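Dual function macrocyclase-peptidase POPB (Galerina marginata, PDB 5N4B) cleaves peptide bonds after proline and macrocyclises the trimmed precursor peptide during biosynthesis of the amanitin family of toxins. Local coordinates at residues 7-12 against 682-688; 52-58 against 689-694; 588-593 against 648-654. The protein carries 1 engineered substitution. All blocks are in the same frame, centred on the assembly; numbering follows the deposited sequence.

Interaction 1 of 3, residues 7-12 against 682-688; sequences WAPGNY and PQNPHPL
Pro687 lies against one face of the Trp7 indole: its CB stands 3.8 Å from the centroid of the six-membered ring and 18° off the ring normal, a CH-pi contact. The indole is presented to it because Trp7 CG is anti to the backbone N. Its opposite face carries Pro9 N, offset toward the rim, so the ring is held between its own chain and the 682-688 loop. Beside it Tyr12 OH accepts the backbone N-H of Leu688 (N to OH 3.1 Å, N-H...O 147°) and gives its own proton to water 1 at 2.7 Å from Tyr12 OH. That water donates in turn to Pro682 O and Asn684 O, so one molecule joins the phenol to two loop carbonyls. The start of the modelled chain is thereby fastened to the connection between helix 668-680 and strand 688-693, the last strand of the alpha/beta-hydrolase sheet. Toward solvent, at Gly10 and the exposed Gln683, the polar link is weaker. Gly10 N meets Pro682 O at 2.9 Å, but the 121° angle at the hydrogen makes this bond weak. The Gln683 chain, bent at chi2, brings NE2 within 3.4 Å of Gly10 CA, a van der Waals contact of the amide with the glycine.

Interaction 2 of 3, residues 52-58 against 689-694; sequences TTAQADL and LIKIDK
Ile690 CG2 rests against Gln55 CB at 3.5 Å, and two residues along the strand Ile692 CD1 reaches Thr52 CB, also at 3.5 Å. These methyls meet successive turns of helix 52-58, whose side chains at 52 and 55 face the strand. Leu58 CD2 and Leu689 CD2 add a looser apolar touch at 4.0 Å, their side chains crossing at about a right angle. Lys694 supplies the polar end: extended beyond CG, it carries NZ to Thr52 OG1, a hydrogen bond of 2.8 Å. With chi1 at 59°, that hydroxyl lies between the backbone N and the carbonyl carbon of Thr52, and it also bonds to Asp49 O.

Water 2 fills the polar part of the interface, accepting from Ile690 N at 2.9 Å and lying near both Gln55 O and Gln55 OE1. Helix 668-680 backs this first shell: Gln678 OE1 accepts from Gln55 NE2 and so helps fix the turn of the amide, while Phe671 touches Thr52, Ile690 and Ile692. The axes of helical segment 52-58 and strand segment 689-693 approach to 6.7 Å at 113°, so the helical segment crosses the strand steeply. This is a helix laid over the outermost strand of an alpha/beta-hydrolase sheet; the Ile692 side chain lies about 9 Å from that of Asp662, the charge-relay aspartate.

Interaction 3 of 3, residues 588-593 against 648-654; sequences IVRAPE and DKVMPAT
Lys649 NZ is gripped by two backbone carbonyls at the end of helix 579-590, Val589 O and Ala591 O, each 2.8 Å from it. The ammonium sits above both carbonyl planes, 38° out of that of Val589 and 47° out of that of Ala591. Its chain leaves with CG anti to the backbone N and then bends at chi3, which turns the amine toward the C-terminal end of the helix, where Ala591 is the first residue to abandon helical angles. Alongside, Glu593 CB approaches Lys649 CG at 4.0 Å.

A second polar link runs from the 588-593 side, where the carboxylate of Glu593 accepts a backbone N-H of the 648-654 side. Stretched out beyond CG, Glu593 brings OE1 to Val650 N at 2.9 Å with a nearly straight bond (171°), the N-H arriving from above the carboxylate plane. Water 3 joins the same OE1 to Asp648 O.

Farther along, the contact turns apolar. Ile588 CG1 lies 4.0 Å from Met651 SD, the two side chains crossing at about a right angle, and Ile588 CG2 meets Pro652 CG at 3.8 Å. Ile588 CD1 and Thr654 OG1 reach toward each other tip to tip; Thr654 lies on strand 653-659, next to strand 598-602. A lysine held on carbonyls at a helix C-terminus probably gains from the partial negative charge there, so this ammonium is likely to stay protonated and to tie the helix end to the approach of the strand.

How the interactions relate
All three contacts gather at the edge of the alpha/beta-hydrolase sheet, where strands 653-659 and 688-693 are neighbours. Interaction 2 is the most buried (five of nine touching residues), interaction 3 intermediate (five of eleven) and interaction 1 the most superficial (three of eleven). Each includes a water. In interaction 2 strand methyls rest on the helix; interaction 1 has an aromatic CH-pi contact and a phenol bonded to backbone; in interaction 3 a lysine and a glutamate bond backbone groups. Leu58 of interaction 2 packs on Trp7 and Tyr12 of interaction 1. The 682-688 loop joins interaction 3 through Asn684 OD1 to Met651 N, while Leu689 N reaches Thr654 O. Interaction 2 alone approaches the charge relay.

Interaction 1 of 3, residues 7-12 against 682-688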
# COMPACT_ATOMS: atom_id res chain seq x y z
N TRP A 7 27.53 -0.52 24.23
CA TRP A 7 27.25 0.69 23.46
C TRP A 7 27.17 1.92 24.35
O TRP A 7 26.60 1.86 25.45
CB TRP A 7 25.94 0.53 22.69
CG TRP A 7 25.61 1.81 21.90
CD1 TRP A 7 26.00 2.08 20.63
CD2 TRP A 7 24.90 2.99 22.37
NE1 TRP A 7 25.56 3.34 20.27
CE2 TRP A 7 24.90 3.91 21.32
CE3 TRP A 7 24.27 3.33 23.55
CZ2 TRP A 7 24.34 5.15 21.44
CZ3 TRP A 7 23.67 4.58 23.69
CH2 TRP A 7 23.72 5.50 22.61
N ALA A 8 27.71 3.05 23.86
CA ALA A 8 27.63 4.30 24.61
C ALA A 8 27.50 5.48 23.66
O ALA A 8 27.89 5.41 22.48
CB ALA A 8 28.89 4.52 25.45
N PRO A 9 27.00 6.61 24.16
CA PRO A 9 26.92 7.82 23.35
C PRO A 9 28.27 8.27 22.82
O PRO A 9 29.32 8.01 23.43
CB PRO A 9 26.35 8.85 24.33
CG PRO A 9 25.62 8.05 25.36
CD PRO A 9 26.39 6.78 25.48
N GLY A 10 28.26 8.91 21.65
CA GLY A 10 29.45 9.53 21.08
C GLY A 10 30.37 8.63 20.29
O GLY A 10 31.54 8.98 20.06
N ASN A 11 29.89 7.48 19.87
CA ASN A 11 30.73 6.50 19.17
C ASN A 11 30.19 6.18 17.80
O ASN A 11 30.21 5.02 17.35
CB ASN A 11 30.85 5.22 19.98
CG ASN A 11 31.64 5.41 21.24
OD1 ASN A 11 32.81 5.83 21.20
ND2 ASN A 11 31.02 5.13 22.38
N TYR A 12 29.70 7.20 17.09
CA TYR A 12 29.11 6.92 15.81
C TYR A 12 30.20 6.88 14.74
O TYR A 12 31.33 7.40 14.93
CB TYR A 12 28.05 7.97 15.47
CG TYR A 12 26.88 7.92 16.41
CD1 TYR A 12 26.04 6.79 16.45
CD2 TYR A 12 26.57 8.98 17.23
CE1 TYR A 12 25.00 6.70 17.30
CE2 TYR A 12 25.48 8.91 18.12
CZ TYR A 12 24.68 7.75 18.13
OH TYR A 12 23.61 7.64 18.99
N PRO A 682 25.69 14.03 19.04
CA PRO A 682 26.46 12.80 19.14
C PRO A 682 26.39 12.18 20.51
O PRO A 682 26.45 10.94 20.64
CB PRO A 682 27.88 13.27 18.78
CG PRO A 682 27.87 14.74 19.07
CD PRO A 682 26.51 15.19 18.66
N GLN A 683 26.27 13.00 21.55
CA GLN A 683 26.21 12.51 22.91
C GLN A 683 24.78 12.26 23.37
O GLN A 683 24.52 12.12 24.56
CB GLN A 683 26.91 13.47 23.87
CG GLN A 683 28.34 13.83 23.42
CD GLN A 683 29.24 12.63 23.29
OE1 GLN A 683 29.19 11.72 24.10
NE2 GLN A 683 30.13 12.67 22.29
N ASN A 684 23.86 12.11 22.43
CA ASN A 684 22.49 11.84 22.83
C ASN A 684 22.45 10.63 23.76
O ASN A 684 23.11 9.62 23.49
CB ASN A 684 21.65 11.54 21.58
CG ASN A 684 20.18 11.71 21.81
OD1 ASN A 684 19.66 12.83 22.03
ND2 ASN A 684 19.46 10.58 21.82
N PRO A 685 21.61 10.64 24.80
CA PRO A 685 21.63 9.53 25.76
C PRO A 685 21.03 8.25 25.24
O PRO A 685 21.27 7.18 25.82
CB PRO A 685 20.78 10.06 26.91
CG PRO A 685 20.01 11.19 26.36
CD PRO A 685 20.84 11.78 25.28
N HIS A 686 20.26 8.33 24.15
CA HIS A 686 19.56 7.21 23.56
C HIS A 686 20.13 6.94 22.19
O HIS A 686 20.51 7.89 21.50
CB HIS A 686 18.07 7.55 23.44
CG HIS A 686 17.52 8.09 24.73
ND1 HIS A 686 16.75 9.23 24.82
CD2 HIS A 686 17.62 7.59 25.97
CE1 HIS A 686 16.44 9.43 26.10
NE2 HIS A 686 16.95 8.45 26.81
N PRO A 687 20.27 5.68 21.81
CA PRO A 687 20.94 5.37 20.55
C PRO A 687 20.14 5.86 19.36
O PRO A 687 18.91 5.78 19.32
CB PRO A 687 21.04 3.84 20.57
CG PRO A 687 19.87 3.41 21.40
CD PRO A 687 19.86 4.46 22.51
N LEU A 688 20.88 6.34 18.37
CA LEU A 688 20.36 6.81 17.08
C LEU A 688 21.01 5.92 16.03
O LEU A 688 22.18 6.11 15.68
CB LEU A 688 20.66 8.29 16.87
CG LEU A 688 20.18 9.15 18.06
CD1 LEU A 688 20.64 10.59 17.90
CD2 LEU A 688 18.69 9.17 18.23
O HOH W 1 24.38 9.08 21.16

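Interaction 2 of 3, residues 52-58 against 689-694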
# COMPACT_ATOMS: atom_id res chain seq x y z
N THR A 52 27.74 2.54 5.31
CA THR A 52 26.55 1.75 5.59
C THR A 52 26.90 0.50 6.38
O THR A 52 26.11 0.08 7.24
CB THR A 52 25.78 1.37 4.31
OG1 THR A 52 26.63 0.63 3.43
CG2 THR A 52 25.28 2.60 3.59
N THR A 53 28.04 -0.13 6.06
CA THR A 53 28.50 -1.30 6.79
C THR A 53 28.77 -0.95 8.24
O THR A 53 28.32 -1.65 9.15
CB THR A 53 29.75 -1.86 6.12
OG1 THR A 53 29.40 -2.31 4.81
CG2 THR A 53 30.31 -3.03 6.93
N ALA A 54 29.46 0.18 8.48
CA ALA A 54 29.73 0.62 9.85
C ALA A 54 28.43 0.90 10.61
O ALA A 54 28.30 0.55 11.79
CB ALA A 54 30.63 1.87 9.88
N GLN A 55 27.45 1.52 9.96
CA GLN A 55 26.21 1.81 10.66
C GLN A 55 25.45 0.53 10.96
O GLN A 55 24.92 0.35 12.06
CB GLN A 55 25.32 2.70 9.80
CG GLN A 55 25.78 4.17 9.62
CD GLN A 55 25.65 5.03 10.86
OE1 GLN A 55 25.04 4.65 11.85
NE2 GLN A 55 26.25 6.16 10.80
N ALA A 56 25.37 -0.37 9.99
CA ALA A 56 24.61 -1.61 10.16
C ALA A 56 25.26 -2.50 11.22
O ALA A 56 24.54 -3.09 12.04
CB ALA A 56 24.48 -2.34 8.82
N ASP A 57 26.58 -2.51 11.28
CA ASP A 57 27.30 -3.26 12.31
C ASP A 57 27.04 -2.67 13.68
O ASP A 57 26.83 -3.42 14.65
CB ASP A 57 28.81 -3.25 12.02
CG ASP A 57 29.23 -4.13 10.82
OD1 ASP A 57 28.39 -4.90 10.27
OD2 ASP A 57 30.43 -4.01 10.41
N LEU A 58 27.03 -1.33 13.80
CA LEU A 58 26.70 -0.70 15.09
C LEU A 58 25.30 -1.05 15.52
O LEU A 58 25.05 -1.34 16.71
CB LEU A 58 26.87 0.83 15.00
CG LEU A 58 26.66 1.65 16.26
CD1 LEU A 58 27.78 1.38 17.23
CD2 LEU A 58 26.63 3.10 15.90
N LEU A 689 20.29 4.93 15.53
CA LEU A 689 20.84 3.82 14.76
C LEU A 689 20.11 3.63 13.44
O LEU A 689 18.96 4.09 13.28
CB LEU A 689 20.69 2.51 15.51
CG LEU A 689 21.28 2.51 16.91
CD1 LEU A 689 20.90 1.22 17.60
CD2 LEU A 689 22.76 2.72 16.86
N ILE A 690 20.76 2.98 12.47
CA ILE A 690 20.12 2.64 11.20
C ILE A 690 20.51 1.23 10.79
O ILE A 690 21.68 0.83 10.87
CB ILE A 690 20.42 3.66 10.08
CG1 ILE A 690 19.64 3.31 8.81
CG2 ILE A 690 21.93 3.75 9.80
CD1 ILE A 690 19.67 4.45 7.80
N LYS A 691 19.49 0.47 10.35
CA LYS A 691 19.64 -0.84 9.73
C LYS A 691 19.45 -0.69 8.23
O LYS A 691 18.56 0.03 7.78
CB LYS A 691 18.56 -1.79 10.23
CG LYS A 691 18.83 -2.38 11.54
CD LYS A 691 17.66 -3.31 11.95
CE LYS A 691 17.48 -4.49 11.00
NZ LYS A 691 16.44 -5.48 11.43
N ILE A 692 20.26 -1.41 7.45
CA ILE A 692 20.30 -1.27 6.00
C ILE A 692 20.30 -2.67 5.42
O ILE A 692 21.33 -3.36 5.45
CB ILE A 692 21.53 -0.48 5.52
CG1 ILE A 692 21.55 0.90 6.22
CG2 ILE A 692 21.44 -0.34 4.00
CD1 ILE A 692 22.87 1.61 6.32
N ASP A 693 19.17 -3.09 4.87
CA ASP A 693 19.10 -4.41 4.25
C ASP A 693 19.72 -4.32 2.86
O ASP A 693 19.22 -3.58 2.02
CB ASP A 693 17.66 -4.89 4.19
CG ASP A 693 17.51 -6.34 3.68
OD1 ASP A 693 18.40 -6.84 2.97
OD2 ASP A 693 16.48 -6.99 3.98
N LYS A 694 20.78 -5.09 2.61
CA LYS A 694 21.55 -4.96 1.36
C LYS A 694 21.11 -5.92 0.27
O LYS A 694 21.71 -5.92 -0.81
CB LYS A 694 23.03 -5.05 1.68
CG LYS A 694 23.44 -3.75 2.42
CD LYS A 694 24.88 -3.65 2.76
CE LYS A 694 25.19 -2.24 3.20
NZ LYS A 694 26.59 -2.19 3.64
O HOH W 2 23.57 2.63 13.11

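Interaction 3 of 3, residues 588-593 against 648-654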
# COMPACT_ATOMS: atom_id res chain seq x y z
N ILE A 588 9.74 13.64 15.49
CA ILE A 588 10.74 13.66 16.57
C ILE A 588 11.50 14.98 16.57
O ILE A 588 11.90 15.45 17.63
CB ILE A 588 11.69 12.44 16.61
CG1 ILE A 588 12.64 12.38 15.44
CG2 ILE A 588 10.91 11.14 16.75
CD1 ILE A 588 13.62 11.21 15.54
N VAL A 589 11.68 15.60 15.40
CA VAL A 589 12.30 16.92 15.32
C VAL A 589 11.40 17.97 15.97
O VAL A 589 11.87 18.87 16.69
CB VAL A 589 12.62 17.25 13.86
CG1 VAL A 589 12.97 18.72 13.71
CG2 VAL A 589 13.72 16.29 13.29
N ARG A 590 10.10 17.88 15.71
CA ARG A 590 9.18 18.98 16.04
C ARG A 590 8.59 18.90 17.44
O ARG A 590 8.31 19.95 18.06
CB ARG A 590 8.04 19.05 15.01
CG ARG A 590 8.53 19.44 13.62
CD ARG A 590 7.45 19.47 12.55
NE ARG A 590 6.53 20.59 12.75
CZ ARG A 590 6.75 21.85 12.38
NH1 ARG A 590 7.84 22.18 11.70
NH2 ARG A 590 5.86 22.79 12.66
N ALA A 591 8.34 17.72 17.95
CA ALA A 591 7.59 17.61 19.19
C ALA A 591 8.44 18.04 20.37
O ALA A 591 9.66 17.94 20.33
CB ALA A 591 7.19 16.16 19.41
N PRO A 592 7.82 18.49 21.45
CA PRO A 592 8.57 18.78 22.66
C PRO A 592 9.43 17.58 23.09
O PRO A 592 9.06 16.41 22.95
CB PRO A 592 7.50 19.12 23.68
CG PRO A 592 6.35 19.57 22.89
CD PRO A 592 6.38 18.73 21.61
N GLU A 593 10.61 17.88 23.64
CA GLU A 593 11.46 16.85 24.20
C GLU A 593 10.66 15.97 25.14
O GLU A 593 9.87 16.46 25.95
CB GLU A 593 12.62 17.54 24.92
CG GLU A 593 13.64 16.60 25.40
CD GLU A 593 14.83 17.34 26.04
OE1 GLU A 593 15.62 18.07 25.35
OE2 GLU A 593 14.92 17.25 27.28
N ASP A 648 20.15 21.06 20.70
CA ASP A 648 19.77 21.27 22.09
C ASP A 648 18.59 20.44 22.56
O ASP A 648 18.06 20.73 23.65
CB ASP A 648 19.54 22.76 22.36
CG ASP A 648 18.38 23.33 21.61
OD1 ASP A 648 17.78 22.64 20.73
OD2 ASP A 648 18.12 24.58 21.81
N LYS A 649 18.10 19.49 21.76
CA LYS A 649 16.95 18.67 22.15
C LYS A 649 17.37 17.20 22.24
O LYS A 649 17.93 16.67 21.28
CB LYS A 649 15.81 18.83 21.13
CG LYS A 649 14.54 18.13 21.46
CD LYS A 649 13.45 18.28 20.36
CE LYS A 649 12.85 19.64 20.33
NZ LYS A 649 11.72 19.66 19.39
N VAL A 650 17.03 16.55 23.35
CA VAL A 650 17.26 15.11 23.48
C VAL A 650 16.30 14.39 22.53
O VAL A 650 15.09 14.66 22.53
CB VAL A 650 17.08 14.67 24.93
CG1 VAL A 650 17.11 13.16 25.04
CG2 VAL A 650 18.19 15.25 25.83
N MET A 651 16.84 13.49 21.70
CA MET A 651 16.06 12.66 20.80
C MET A 651 15.72 11.33 21.45
O MET A 651 16.54 10.76 22.17
CB MET A 651 16.83 12.39 19.50
CG MET A 651 16.99 13.57 18.58
SD MET A 651 15.39 14.09 17.84
CE MET A 651 15.30 15.53 18.83
N PRO A 652 14.53 10.79 21.20
CA PRO A 652 14.24 9.43 21.65
C PRO A 652 15.15 8.44 20.97
O PRO A 652 15.65 8.67 19.87
CB PRO A 652 12.78 9.20 21.18
CG PRO A 652 12.66 10.06 19.99
CD PRO A 652 13.49 11.30 20.30
N ALA A 653 15.27 7.27 21.60
CA ALA A 653 15.90 6.12 20.94
C ALA A 653 15.26 5.92 19.58
O ALA A 653 14.03 5.83 19.49
CB ALA A 653 15.71 4.85 21.77
N THR A 654 16.08 5.83 18.53
CA THR A 654 15.62 5.81 17.17
C THR A 654 16.33 4.69 16.43
O THR A 654 17.57 4.59 16.48
CB THR A 654 15.89 7.16 16.49
OG1 THR A 654 15.11 8.19 17.13
CG2 THR A 654 15.47 7.14 15.05
O HOH W 3 16.77 20.03 26.42